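Local structure of glutamate receptor 1 (Adineta vaga, 4IO2) at residues Q163-S168 against D175-D180; M107-R112 against T196-D201; T9-V14 against V55-L60; A3-I8 against K213-A218; L42-Y47 against D235-K240. The protein probably acts as a glutamate-gated ion channel, this piece being the two-lobed ligand-binding domain that closes around glutamate. One frame throughout, in Å; residues are numbered along the deposited sequence.

Interaction 1 of 5, residues Q163-S168 against D175-D180; sequences QEMYDS and DVSFMD. With GLU (glutamic acid), chain E.
The thioether sulfur of Met-165 faces a hydroxyl rather than another apolar group: SD lies 3.2 Å from Ser-177 OG. That oxygen is hydrogen-bonded to Gly-134 O, and the sulfur meets it as a close van der Waals neighbour. With CG anti to the backbone N (chi1 -177°) the Met-165 chain runs straight to SD, then bends at its last torsion, which carries CE to within 3.8 Å of Met-179 SD. Met-179 is extended throughout and places its CE 3.4 Å from Tyr-166 OH, at the ring's edge and near its plane. One residue on, Asp-180 holds the bound glutamate twice: its N donates to ligand OE2 at 3.1 Å almost linearly (177°), and its OD2 accepts a hydrogen bond from the ligand amino N at 2.8 Å. Arg-136, also a ligand residue, touches both methionines and donates to Phe-178 O. Helix 162-170 lies on one face of strand 177-180, the local axes of 163-168 and 177-180 approaching to 10.1 Å at 134°, while strands 103-112 and 134-136 flank that strand.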
# COMPACT_ATOMS: atom_id res chain seq x y z
N GLN A 163 11.48 23.01 -8.82
CA GLN A 163 12.60 23.90 -9.12
C GLN A 163 12.75 24.99 -8.07
O GLN A 163 13.87 25.29 -7.66
CB GLN A 163 12.47 24.50 -10.51
CG GLN A 163 13.74 25.18 -10.99
CD GLN A 163 14.87 24.20 -11.23
OE1 GLN A 163 14.72 23.23 -11.98
NE2 GLN A 163 15.99 24.42 -10.56
N GLU A 164 11.65 25.59 -7.61
CA GLU A 164 11.75 26.60 -6.56
C GLU A 164 12.27 25.97 -5.26
O GLU A 164 13.02 26.61 -4.51
CB GLU A 164 10.41 27.35 -6.36
CG GLU A 164 10.59 28.81 -6.01
CD GLU A 164 9.35 29.53 -5.53
OE1 GLU A 164 8.24 29.01 -5.68
OE2 GLU A 164 9.49 30.67 -5.01
N MET A 165 11.85 24.73 -4.97
CA MET A 165 12.35 24.04 -3.79
C MET A 165 13.88 23.93 -3.89
O MET A 165 14.58 24.28 -2.95
CB MET A 165 11.66 22.69 -3.62
CG MET A 165 12.03 21.89 -2.42
SD MET A 165 11.03 20.40 -2.33
CE MET A 165 11.54 19.50 -3.82
N TYR A 166 14.39 23.37 -4.99
CA TYR A 166 15.84 23.15 -5.12
C TYR A 166 16.58 24.48 -5.02
O TYR A 166 17.56 24.62 -4.27
CB TYR A 166 16.19 22.45 -6.44
CG TYR A 166 15.43 21.18 -6.74
CD1 TYR A 166 15.21 20.22 -5.76
CD2 TYR A 166 14.90 20.95 -7.99
CE1 TYR A 166 14.54 19.05 -6.04
CE2 TYR A 166 14.22 19.78 -8.29
CZ TYR A 166 14.02 18.85 -7.31
OH TYR A 166 13.31 17.70 -7.59
N ASP A 167 16.11 25.47 -5.77
CA ASP A 167 16.80 26.77 -5.81
C ASP A 167 16.79 27.47 -4.45
O ASP A 167 17.77 28.12 -4.06
CB ASP A 167 16.15 27.66 -6.85
CG ASP A 167 16.36 27.15 -8.27
OD1 ASP A 167 17.17 26.24 -8.47
OD2 ASP A 167 15.71 27.67 -9.20
N SER A 168 15.71 27.34 -3.69
CA SER A 168 15.62 28.02 -2.41
C SER A 168 16.54 27.38 -1.37
O SER A 168 17.09 28.06 -0.52
CB SER A 168 14.18 28.02 -1.91
OG SER A 168 13.36 28.77 -2.79
N ASP A 175 15.90 26.03 4.96
CA ASP A 175 16.83 24.99 5.42
C ASP A 175 16.35 23.59 5.09
O ASP A 175 17.18 22.68 4.98
CB ASP A 175 17.04 25.11 6.94
CG ASP A 175 17.77 26.39 7.33
OD1 ASP A 175 18.71 26.78 6.59
OD2 ASP A 175 17.31 27.00 8.32
N VAL A 176 15.03 23.38 4.96
CA VAL A 176 14.49 22.06 4.69
C VAL A 176 13.26 22.19 3.81
O VAL A 176 12.59 23.22 3.77
CB VAL A 176 14.10 21.29 5.97
CG1 VAL A 176 15.29 21.01 6.85
CG2 VAL A 176 13.02 22.07 6.75
N SER A 177 12.96 21.11 3.09
CA SER A 177 11.60 20.89 2.56
C SER A 177 11.28 19.41 2.71
O SER A 177 12.06 18.65 3.31
CB SER A 177 11.52 21.34 1.10
OG SER A 177 10.16 21.34 0.64
N PHE A 178 10.09 18.99 2.23
CA PHE A 178 9.66 17.59 2.26
C PHE A 178 9.54 17.14 0.81
O PHE A 178 9.16 17.93 -0.07
CB PHE A 178 8.24 17.45 2.84
CG PHE A 178 8.07 17.90 4.28
CD1 PHE A 178 9.15 18.04 5.13
CD2 PHE A 178 6.80 18.17 4.77
CE1 PHE A 178 8.96 18.45 6.43
CE2 PHE A 178 6.60 18.54 6.08
CZ PHE A 178 7.70 18.69 6.90
N MET A 179 9.82 15.88 0.57
CA MET A 179 9.74 15.30 -0.78
C MET A 179 9.50 13.81 -0.68
O MET A 179 10.01 13.15 0.20
CB MET A 179 11.00 15.62 -1.54
CG MET A 179 10.93 15.24 -2.99
SD MET A 179 12.44 15.83 -3.87
CE MET A 179 12.03 15.33 -5.55
N ASP A 180 8.64 13.29 -1.55
CA ASP A 180 8.44 11.85 -1.64
C ASP A 180 9.77 11.13 -1.79
O ASP A 180 10.65 11.57 -2.52
CB ASP A 180 7.61 11.50 -2.85
CG ASP A 180 6.15 11.93 -2.76
OD1 ASP A 180 5.62 12.11 -1.62
OD2 ASP A 180 5.56 12.00 -3.86
N GLU E . 2.96 12.80 -4.29
CA GLU E . 2.76 14.20 -3.91
C GLU E . 1.28 14.56 -3.98
O GLU E . 0.49 13.77 -4.57
CB GLU E . 3.55 15.17 -4.78
CG GLU E . 5.07 14.96 -4.82
CD GLU E . 5.82 15.29 -3.54
OE1 GLU E . 5.21 15.83 -2.62
OE2 GLU E . 7.06 15.08 -3.50
OXT GLU E . 0.89 15.61 -3.43

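Interaction 2 of 5, residues M107-R112 against T196-D201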
# COMPACT_ATOMS: atom_id res chain seq x y z
N MET A 107 7.59 10.15 2.83
CA MET A 107 8.32 11.39 2.60
C MET A 107 9.60 11.41 3.39
O MET A 107 9.73 10.72 4.40
CB MET A 107 7.50 12.66 2.91
CG MET A 107 6.26 12.78 2.06
SD MET A 107 5.45 14.38 2.26
CE MET A 107 4.57 14.15 3.78
N ARG A 108 10.55 12.19 2.87
CA ARG A 108 11.80 12.49 3.56
C ARG A 108 12.04 13.96 3.63
O ARG A 108 11.46 14.73 2.90
CB ARG A 108 12.98 11.77 2.91
CG ARG A 108 12.82 10.23 3.10
CD ARG A 108 14.04 9.44 3.24
NE ARG A 108 14.87 9.89 4.33
CZ ARG A 108 16.15 9.57 4.38
NH1 ARG A 108 16.67 8.86 3.37
NH2 ARG A 108 16.89 10.01 5.39
N ILE A 109 12.86 14.35 4.60
CA ILE A 109 13.34 15.70 4.69
C ILE A 109 14.52 15.93 3.72
O ILE A 109 15.50 15.18 3.76
CB ILE A 109 13.76 16.01 6.12
CG1 ILE A 109 12.58 15.84 7.09
CG2 ILE A 109 14.35 17.43 6.18
CD1 ILE A 109 12.94 15.79 8.57
N LEU A 110 14.39 16.95 2.88
CA LEU A 110 15.40 17.38 1.86
C LEU A 110 16.11 18.62 2.39
O LEU A 110 15.47 19.54 2.86
CB LEU A 110 14.68 17.72 0.54
CG LEU A 110 15.56 18.18 -0.64
CD1 LEU A 110 16.42 17.07 -1.13
CD2 LEU A 110 14.69 18.72 -1.81
N MET A 111 17.43 18.67 2.20
CA MET A 111 18.22 19.78 2.73
C MET A 111 19.55 19.86 2.00
O MET A 111 19.91 18.94 1.27
CB MET A 111 18.50 19.55 4.22
CG MET A 111 19.41 18.35 4.55
SD MET A 111 19.70 18.21 6.34
CE MET A 111 21.13 17.14 6.42
N ARG A 112 20.29 20.95 2.19
CA ARG A 112 21.67 21.03 1.72
C ARG A 112 22.55 20.06 2.46
O ARG A 112 22.41 19.88 3.70
CB ARG A 112 22.24 22.42 1.97
CG ARG A 112 21.60 23.53 1.16
CD ARG A 112 22.24 24.90 1.57
NE ARG A 112 22.11 25.19 3.01
CZ ARG A 112 21.01 25.69 3.60
NH1 ARG A 112 19.93 25.97 2.87
NH2 ARG A 112 20.99 25.89 4.93
N THR A 196 20.67 16.56 -0.08
CA THR A 196 20.62 15.25 0.56
C THR A 196 19.33 15.07 1.39
O THR A 196 18.55 16.01 1.55
CB THR A 196 21.88 15.01 1.44
OG1 THR A 196 22.01 13.61 1.74
CG2 THR A 196 21.83 15.84 2.73
N LEU A 197 19.13 13.85 1.90
CA LEU A 197 17.97 13.51 2.70
C LEU A 197 18.42 13.21 4.11
O LEU A 197 19.55 12.77 4.32
CB LEU A 197 17.28 12.26 2.11
CG LEU A 197 17.04 12.33 0.58
CD1 LEU A 197 16.39 11.08 0.08
CD2 LEU A 197 16.18 13.53 0.25
N VAL A 198 17.54 13.44 5.08
CA VAL A 198 17.85 13.19 6.49
C VAL A 198 16.62 12.72 7.26
O VAL A 198 15.49 13.08 6.91
CB VAL A 198 18.48 14.46 7.18
CG1 VAL A 198 17.42 15.56 7.39
CG2 VAL A 198 19.21 14.10 8.51
N GLY A 199 16.84 11.94 8.31
CA GLY A 199 15.78 11.57 9.21
C GLY A 199 15.06 10.30 8.78
O GLY A 199 15.27 9.75 7.71
N GLU A 200 14.16 9.83 9.65
CA GLU A 200 13.33 8.70 9.30
C GLU A 200 12.30 9.10 8.27
O GLU A 200 11.89 10.25 8.17
CB GLU A 200 12.62 8.17 10.54
CG GLU A 200 13.56 7.70 11.65
CD GLU A 200 12.80 7.37 12.91
OE1 GLU A 200 11.57 7.13 12.81
OE2 GLU A 200 13.43 7.35 13.99
N ASP A 201 11.84 8.11 7.53
CA ASP A 201 10.72 8.27 6.62
C ASP A 201 9.50 8.70 7.45
O ASP A 201 9.42 8.38 8.66
CB ASP A 201 10.45 6.96 5.86
CG ASP A 201 11.73 6.31 5.26
OD1 ASP A 201 12.73 7.01 5.01
OD2 ASP A 201 11.72 5.09 5.00
O HOH W 1 13.26 11.81 6.37
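The close side of this antiparallel pairing is where Met-111 and Thr-196 exchange two backbone hydrogen bonds, Thr-196 N to Met-111 O at 2.8 Å and Met-111 N to Thr-196 O at 3.0 Å. Beside them Met-111 CG sits between backbone N and carbonyl carbon (chi1 67°), which swings SD to 3.7 Å from Val-198 CG1. On the other face Leu-110 CD1 meets Leu-197 CD2 at 3.8 Å. Beyond Val-198 the pairing opens, and water 1 links Ile-109 N with Val-198 O and Glu-200 O. Over this partly exposed end Leu-197 CB sits 3.6 Å above the guanidinium plane of Arg-108, whose NE donates to water 1 and whose NH2 bonds weakly to Gly-199 O. Arg-108 NE and Asp-201 OD1 form a long ion pair (3.7 Å), the oxygen well out of the guanidinium plane. With alanine in place of Arg-108, Asp-201 would probably lose its nearby positive charge and water 1 a donor. The chain turns a corner at Gly-199 between two strands that both pair with 103-112, in the clamshell's second-lobe antiparallel sheet, whose strand 177-180 ends at ligand-binding Asp-180.

Interaction 3 of 5, residues T9-V14 against V55-L60; sequences TLRIGV and VADVQL
Val-14 lays its CG2 methyl against two neighbours of the adjacent strand, 4.0 Å from Val-58 CG1 and 4.1 Å from Leu-60 CD1. The position follows from chi1 of -60°, which leaves CG2 between the backbone N and the carbonyl carbon. On the same face Ile-12 CD1 reaches Ala-56 CB at 4.1 Å. These apolar groups lie under helix 40-52, whose Ile-45 touches Ile-12, Val-14 and Val-58. Strand 9-14, that helix and strand 55-60 form a beta-alpha-beta crossover, and with strand 81-82 on the far side of 9-14 they give the 2-1-3 order of parallel strands known from the periplasmic-binding-protein fold. Five backbone bonds hold the pair in regular parallel register, among them Gln-59 N to Ile-12 O, 2.8 Å and nearly straight (175°). Ile-12 N in turn bonds to Asp-57 O. The other face is more polar and nearer the surface. There Thr-9 OG1 stands 3.6 Å from Val-55 CB. Arg-11 runs alongside Asp-57, with Arg-11 CG 3.6 Å from Asp-57 OD2. The guanidinium does not pair with that carboxylate: Arg-11 NE remains 5.9 Å from Asp-57 OD2, and the charged end turns instead to Asp-80 and Gly-77 O.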
# COMPACT_ATOMS: atom_id res chain seq x y z
N THR A 9 -11.62 4.97 -25.47
CA THR A 9 -10.56 5.97 -25.38
C THR A 9 -10.54 6.60 -23.99
O THR A 9 -11.57 7.03 -23.49
CB THR A 9 -10.75 7.08 -26.46
OG1 THR A 9 -10.66 6.49 -27.75
CG2 THR A 9 -9.68 8.17 -26.32
N LEU A 10 -9.37 6.61 -23.38
CA LEU A 10 -9.15 7.29 -22.10
C LEU A 10 -8.27 8.48 -22.28
O LEU A 10 -7.14 8.35 -22.76
CB LEU A 10 -8.46 6.39 -21.11
CG LEU A 10 -9.26 5.22 -20.61
CD1 LEU A 10 -8.35 4.41 -19.70
CD2 LEU A 10 -10.52 5.67 -19.92
N ARG A 11 -8.75 9.63 -21.84
CA ARG A 11 -7.91 10.83 -21.68
C ARG A 11 -7.16 10.69 -20.36
O ARG A 11 -7.77 10.67 -19.27
CB ARG A 11 -8.76 12.11 -21.66
CG ARG A 11 -9.56 12.38 -22.93
CD ARG A 11 -10.59 13.48 -22.69
NE ARG A 11 -11.45 13.11 -21.57
CZ ARG A 11 -12.10 13.94 -20.77
NH1 ARG A 11 -12.10 15.26 -20.97
NH2 ARG A 11 -12.78 13.44 -19.75
N ILE A 12 -5.85 10.52 -20.45
CA ILE A 12 -4.99 10.19 -19.30
C ILE A 12 -4.12 11.39 -18.95
O ILE A 12 -3.23 11.74 -19.72
CB ILE A 12 -4.08 9.00 -19.60
CG1 ILE A 12 -4.89 7.80 -20.05
CG2 ILE A 12 -3.21 8.69 -18.37
CD1 ILE A 12 -4.06 6.56 -20.41
N GLY A 13 -4.42 12.04 -17.84
CA GLY A 13 -3.62 13.16 -17.37
C GLY A 13 -2.33 12.66 -16.71
O GLY A 13 -2.37 11.69 -15.92
N VAL A 14 -1.22 13.28 -17.08
CA VAL A 14 0.08 13.02 -16.49
C VAL A 14 0.69 14.33 -16.09
O VAL A 14 0.24 15.40 -16.51
CB VAL A 14 1.01 12.20 -17.44
CG1 VAL A 14 0.43 10.84 -17.80
CG2 VAL A 14 1.37 12.94 -18.70
N VAL A 55 -7.74 2.81 -25.78
CA VAL A 55 -6.96 3.73 -26.61
C VAL A 55 -6.48 4.86 -25.68
O VAL A 55 -7.29 5.50 -25.01
CB VAL A 55 -7.80 4.26 -27.77
CG1 VAL A 55 -7.02 5.27 -28.59
CG2 VAL A 55 -8.22 3.09 -28.68
N ALA A 56 -5.17 5.07 -25.65
CA ALA A 56 -4.57 6.05 -24.76
C ALA A 56 -4.44 7.41 -25.42
O ALA A 56 -3.80 7.57 -26.45
CB ALA A 56 -3.21 5.58 -24.31
N ASP A 57 -5.08 8.39 -24.81
CA ASP A 57 -4.91 9.79 -25.18
C ASP A 57 -4.20 10.52 -24.02
O ASP A 57 -4.84 11.01 -23.08
CB ASP A 57 -6.27 10.41 -25.50
CG ASP A 57 -6.21 11.91 -25.77
OD1 ASP A 57 -5.10 12.42 -26.03
OD2 ASP A 57 -7.28 12.57 -25.76
N VAL A 58 -2.88 10.53 -24.08
CA VAL A 58 -2.05 10.98 -22.96
C VAL A 58 -1.90 12.50 -23.04
O VAL A 58 -1.50 13.03 -24.07
CB VAL A 58 -0.69 10.31 -22.98
CG1 VAL A 58 0.20 10.87 -21.88
CG2 VAL A 58 -0.82 8.81 -22.86
N GLN A 59 -2.26 13.19 -21.97
CA GLN A 59 -2.28 14.64 -21.92
C GLN A 59 -1.44 15.13 -20.74
O GLN A 59 -1.77 14.88 -19.59
CB GLN A 59 -3.71 15.13 -21.79
CG GLN A 59 -4.59 14.81 -22.98
CD GLN A 59 -4.29 15.69 -24.18
OE1 GLN A 59 -3.89 16.84 -24.04
NE2 GLN A 59 -4.49 15.15 -25.37
N LEU A 60 -0.36 15.83 -21.04
CA LEU A 60 0.48 16.43 -20.01
C LEU A 60 -0.21 17.65 -19.41
O LEU A 60 -0.66 18.57 -20.13
CB LEU A 60 1.81 16.85 -20.63
CG LEU A 60 2.85 17.55 -19.74
CD1 LEU A 60 3.32 16.60 -18.64
CD2 LEU A 60 4.01 18.05 -20.61

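Interaction 4 of 5, residues A3-I8 against K213-A218; sequences ARLKGI and KEWLYA
Ala-3 N donates to Leu-216 O at 3.1 Å with an N-H...O angle of 142°, tying together two irregular segments that each contain a beta turn. The first turn is type II, from Leu-5 to Ile-8; the second is type I, from Trp-215 to Ala-218, and leads into helix 218-230 with Tyr-217 at its N-cap position. The contact joins the N-terminal segment before strand 9-14 to the loop between strand 200-211 and helix 218-230. The Tyr-217 ring is the main surface. Leu-5 CD2 rests over one face in a CH-pi contact, 3.5 Å from the ring centroid and 16° off its normal, while Leu-216 CB lies over the opposite face. At the ring edge Ala-3 O comes within 3.2 Å of Tyr-217 CD1, and Ala-3 CB packs 3.6 Å from CE1 of the same ring. With CG anti to the carbonyl carbon (chi1 -55°), the ring of Tyr-217 lies between Leu-5 and Leu-216 and its OH ends beside Ile-8. Replacing Tyr-217 by a serine would probably strip the Leu-5 methyl of its aromatic floor and open a gap beside Ile-8. Leu-5 CD1 also touches Trp-215 CH2 at 4.0 Å, and Ile-8 CG1 lies 3.8 Å from Tyr-217 OH.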
# COMPACT_ATOMS: atom_id res chain seq x y z
N ALA A 3 -18.00 -2.21 -16.64
CA ALA A 3 -17.68 -2.44 -18.04
C ALA A 3 -16.18 -2.59 -18.18
O ALA A 3 -15.40 -2.11 -17.33
CB ALA A 3 -18.16 -1.28 -18.91
N ARG A 4 -15.78 -3.22 -19.28
CA ARG A 4 -14.36 -3.31 -19.65
C ARG A 4 -13.91 -2.12 -20.49
O ARG A 4 -14.69 -1.51 -21.22
CB ARG A 4 -14.13 -4.60 -20.47
CG ARG A 4 -14.48 -5.90 -19.73
CD ARG A 4 -13.37 -6.32 -18.77
NE ARG A 4 -13.64 -7.66 -18.23
CZ ARG A 4 -13.27 -8.80 -18.80
NH1 ARG A 4 -12.58 -8.79 -19.95
NH2 ARG A 4 -13.57 -9.96 -18.23
N LEU A 5 -12.62 -1.81 -20.40
CA LEU A 5 -12.03 -0.67 -21.10
C LEU A 5 -11.64 -0.98 -22.56
O LEU A 5 -11.26 -0.10 -23.29
CB LEU A 5 -10.84 -0.12 -20.31
CG LEU A 5 -11.28 0.80 -19.16
CD1 LEU A 5 -10.13 1.10 -18.20
CD2 LEU A 5 -11.78 2.12 -19.78
N LYS A 6 -11.75 -2.23 -23.01
CA LYS A 6 -11.37 -2.58 -24.38
C LYS A 6 -12.08 -1.73 -25.43
O LYS A 6 -13.30 -1.66 -25.45
CB LYS A 6 -11.62 -4.05 -24.67
CG LYS A 6 -11.06 -4.45 -26.05
CD LYS A 6 -11.10 -5.93 -26.28
CE LYS A 6 -10.64 -6.24 -27.69
NZ LYS A 6 -10.94 -7.66 -28.05
N GLY A 7 -11.29 -1.09 -26.29
CA GLY A 7 -11.79 -0.23 -27.35
C GLY A 7 -12.18 1.19 -26.92
O GLY A 7 -12.55 2.01 -27.77
N ILE A 8 -12.14 1.48 -25.63
CA ILE A 8 -12.57 2.77 -25.11
C ILE A 8 -11.39 3.72 -25.10
O ILE A 8 -10.28 3.32 -24.75
CB ILE A 8 -13.08 2.62 -23.66
CG1 ILE A 8 -14.26 1.63 -23.59
CG2 ILE A 8 -13.39 3.96 -23.03
CD1 ILE A 8 -15.46 2.04 -24.43
N LYS A 213 -15.25 9.20 -9.02
CA LYS A 213 -15.97 8.41 -8.06
C LYS A 213 -17.01 7.54 -8.78
O LYS A 213 -17.54 7.92 -9.82
CB LYS A 213 -16.66 9.32 -7.05
CG LYS A 213 -15.65 9.98 -6.11
CD LYS A 213 -16.35 10.65 -4.96
CE LYS A 213 -17.06 11.90 -5.38
NZ LYS A 213 -17.71 12.53 -4.18
N GLU A 214 -17.26 6.37 -8.22
CA GLU A 214 -18.28 5.45 -8.76
C GLU A 214 -18.07 5.12 -10.25
O GLU A 214 -19.03 5.07 -11.01
CB GLU A 214 -19.69 5.99 -8.48
CG GLU A 214 -19.95 6.13 -6.99
CD GLU A 214 -21.23 6.81 -6.66
OE1 GLU A 214 -22.20 6.65 -7.44
OE2 GLU A 214 -21.27 7.50 -5.61
N TRP A 215 -16.83 4.89 -10.65
CA TRP A 215 -16.48 4.75 -12.07
C TRP A 215 -16.86 3.40 -12.62
O TRP A 215 -16.60 2.38 -12.01
CB TRP A 215 -14.96 4.89 -12.19
CG TRP A 215 -14.41 5.14 -13.53
CD1 TRP A 215 -14.88 5.99 -14.50
CD2 TRP A 215 -13.20 4.61 -14.04
NE1 TRP A 215 -14.03 6.02 -15.58
CE2 TRP A 215 -12.98 5.18 -15.31
CE3 TRP A 215 -12.24 3.71 -13.52
CZ2 TRP A 215 -11.86 4.85 -16.07
CZ3 TRP A 215 -11.17 3.39 -14.27
CH2 TRP A 215 -10.97 3.98 -15.54
N LEU A 216 -17.39 3.42 -13.83
CA LEU A 216 -17.85 2.23 -14.53
C LEU A 216 -16.75 1.17 -14.73
O LEU A 216 -17.01 -0.01 -14.75
CB LEU A 216 -18.40 2.67 -15.90
CG LEU A 216 -19.02 1.64 -16.83
CD1 LEU A 216 -20.24 1.03 -16.16
CD2 LEU A 216 -19.38 2.25 -18.20
N TYR A 217 -15.50 1.62 -14.85
CA TYR A 217 -14.40 0.76 -15.21
C TYR A 217 -13.49 0.39 -14.02
O TYR A 217 -12.40 -0.12 -14.22
CB TYR A 217 -13.58 1.43 -16.33
CG TYR A 217 -14.41 1.83 -17.57
CD1 TYR A 217 -14.87 0.87 -18.47
CD2 TYR A 217 -14.71 3.17 -17.84
CE1 TYR A 217 -15.61 1.23 -19.57
CE2 TYR A 217 -15.44 3.53 -18.95
CZ TYR A 217 -15.90 2.55 -19.80
OH TYR A 217 -16.62 2.90 -20.92
N ALA A 218 -13.94 0.63 -12.78
CA ALA A 218 -13.07 0.49 -11.61
C ALA A 218 -12.47 -0.89 -11.48
O ALA A 218 -11.25 -1.05 -11.24
CB ALA A 218 -13.80 0.90 -10.32

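Interaction 5 of 5, residues L42-Y47 against D235-K240; sequences LDLIEY and DNLKKK
Every torsion of Lys-240 is near 180°, and this full extension carries NZ across to Asp-43, whose own CG is turned anti to its carbonyl carbon (chi1 -70°). The two side chains reach toward each other from the two helices and meet in a salt bridge: Lys-240 NZ lies 2.8 Å from Asp-43 OD2, on the syn side and 22° out of the carboxylate plane. OD2 also accepts from Trp-241 NE1, so two donors share one oxygen. The other oxygen, Asp-43 OD1, takes a hydrogen from water 2 at 2.8 Å, and that water accepts a weak bond from Lys-240 NZ, closing a small ring round the pair. Next to the charges Leu-237 supplies the apolar part. Leu-237 CD2 presses on Asp-43 CB at 3.5 Å and meets Tyr-47 CE2 at 3.8 Å, at the edge of the ring, the leucine and the tyrosine running antiparallel to one another. Leu-237 CD1 turns to Leu-44, 4.2 Å from its CB. Further along, water 3 joins Tyr-47 OH to Asn-236 ND2. The helices 40-52 and 233-242 run roughly antiparallel, their local axes 10.9 Å apart. Lying in a partly buried seam and gripped by both lysine and tryptophan, the Asp-43 carboxylate would be expected to stay ionised.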
# COMPACT_ATOMS: atom_id res chain seq x y z
N LEU A 42 4.82 6.45 -18.48
CA LEU A 42 4.55 6.17 -19.90
C LEU A 42 4.68 4.67 -20.16
O LEU A 42 3.87 4.07 -20.89
CB LEU A 42 5.50 6.96 -20.79
CG LEU A 42 5.20 8.47 -20.94
CD1 LEU A 42 3.84 8.73 -21.62
CD2 LEU A 42 5.26 9.25 -19.61
N ASP A 43 5.66 4.02 -19.53
CA ASP A 43 5.79 2.58 -19.69
C ASP A 43 4.60 1.85 -19.04
O ASP A 43 4.09 0.84 -19.57
CB ASP A 43 7.11 2.04 -19.08
CG ASP A 43 8.34 2.43 -19.84
OD1 ASP A 43 8.27 3.04 -20.93
OD2 ASP A 43 9.43 2.02 -19.35
N LEU A 44 4.18 2.32 -17.88
CA LEU A 44 3.03 1.72 -17.20
C LEU A 44 1.76 1.82 -18.09
O LEU A 44 1.00 0.86 -18.20
CB LEU A 44 2.81 2.40 -15.83
CG LEU A 44 1.57 1.94 -15.08
CD1 LEU A 44 1.56 0.42 -14.83
CD2 LEU A 44 1.43 2.71 -13.80
N ILE A 45 1.52 2.99 -18.70
CA ILE A 45 0.38 3.15 -19.58
C ILE A 45 0.44 2.10 -20.71
O ILE A 45 -0.57 1.52 -21.06
CB ILE A 45 0.35 4.58 -20.17
CG1 ILE A 45 -0.05 5.57 -19.07
CG2 ILE A 45 -0.59 4.70 -21.34
CD1 ILE A 45 0.27 7.06 -19.39
N GLU A 46 1.60 1.89 -21.30
CA GLU A 46 1.73 0.89 -22.34
C GLU A 46 1.44 -0.53 -21.85
O GLU A 46 0.78 -1.31 -22.54
CB GLU A 46 3.12 0.97 -22.97
CG GLU A 46 3.38 -0.03 -24.09
CD GLU A 46 2.35 0.04 -25.21
OE1 GLU A 46 1.69 1.09 -25.39
OE2 GLU A 46 2.19 -0.98 -25.91
N TYR A 47 1.91 -0.90 -20.65
CA TYR A 47 1.63 -2.24 -20.13
C TYR A 47 0.13 -2.39 -19.90
O TYR A 47 -0.47 -3.41 -20.23
CB TYR A 47 2.33 -2.46 -18.79
CG TYR A 47 3.77 -2.92 -18.88
CD1 TYR A 47 4.08 -4.20 -19.30
CD2 TYR A 47 4.82 -2.09 -18.49
CE1 TYR A 47 5.39 -4.62 -19.35
CE2 TYR A 47 6.14 -2.52 -18.54
CZ TYR A 47 6.41 -3.79 -18.98
OH TYR A 47 7.72 -4.28 -19.05
N ASP A 235 7.57 -3.98 -10.11
CA ASP A 235 8.91 -4.00 -9.55
C ASP A 235 9.95 -3.80 -10.65
O ASP A 235 10.93 -3.07 -10.45
CB ASP A 235 9.19 -5.32 -8.84
CG ASP A 235 8.54 -5.42 -7.48
OD1 ASP A 235 7.99 -4.41 -6.99
OD2 ASP A 235 8.57 -6.53 -6.91
N ASN A 236 9.75 -4.42 -11.81
CA ASN A 236 10.69 -4.24 -12.92
C ASN A 236 10.76 -2.81 -13.40
O ASN A 236 11.82 -2.27 -13.68
CB ASN A 236 10.28 -5.10 -14.13
CG ASN A 236 10.33 -6.57 -13.86
OD1 ASN A 236 10.99 -7.06 -12.93
ND2 ASN A 236 9.63 -7.32 -14.74
N LEU A 237 9.60 -2.16 -13.44
CA LEU A 237 9.54 -0.78 -13.88
C LEU A 237 10.22 0.14 -12.89
O LEU A 237 10.93 1.07 -13.29
CB LEU A 237 8.09 -0.32 -14.04
CG LEU A 237 7.40 -0.73 -15.32
CD1 LEU A 237 5.96 -0.25 -15.28
CD2 LEU A 237 8.16 -0.09 -16.48
N LYS A 238 10.01 -0.11 -11.60
CA LYS A 238 10.66 0.71 -10.59
C LYS A 238 12.19 0.59 -10.73
O LYS A 238 12.91 1.60 -10.69
CB LYS A 238 10.15 0.36 -9.19
CG LYS A 238 10.67 1.32 -8.12
CD LYS A 238 10.11 0.98 -6.75
CE LYS A 238 8.64 1.42 -6.66
NZ LYS A 238 8.04 1.13 -5.31
N LYS A 239 12.69 -0.65 -10.86
CA LYS A 239 14.11 -0.87 -11.00
C LYS A 239 14.65 -0.16 -12.24
O LYS A 239 15.68 0.54 -12.19
CB LYS A 239 14.45 -2.37 -11.04
CG LYS A 239 15.91 -2.70 -11.32
CD LYS A 239 16.17 -4.20 -11.32
CE LYS A 239 17.63 -4.56 -11.66
NZ LYS A 239 17.96 -6.00 -11.46
N LYS A 240 13.94 -0.27 -13.35
CA LYS A 240 14.39 0.33 -14.62
C LYS A 240 14.61 1.84 -14.50
O LYS A 240 15.60 2.37 -14.97
CB LYS A 240 13.37 0.05 -15.74
CG LYS A 240 13.66 0.76 -17.05
CD LYS A 240 12.62 0.45 -18.13
CE LYS A 240 12.90 1.28 -19.37
NZ LYS A 240 11.87 1.07 -20.43
O HOH W 2 10.30 2.11 -22.60
O HOH W 3 9.00 -5.98 -17.22

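Interactions 1 and 2 share one sheet: strand 177-180 lies beside 103-112, with Met-179 O 2.9 Å from Arg-108 N and Ser-177 O 2.9 Å from Leu-110 N, probable hydrogen bonds. Interaction 1 holds the bound glutamate directly through Asp-180, and interaction 2 comes close, the side chain of Met-107 lying about 5 Å from it. Interactions 3 and 5 meet through Ile-45, whose CD1 is 4.0 Å from Ile-12 CG2, and interaction 3 continues into 4 where Val-55 N comes 2.8 Å from Ile-8 O. Interactions 3 and 5 stand farther from the ligand, the side chains of Val-14 about 13 Å and Leu-44 about 14 Å away. Centres of interactions 1 and 3 are 29 Å apart, on opposite sides of the chain's centre.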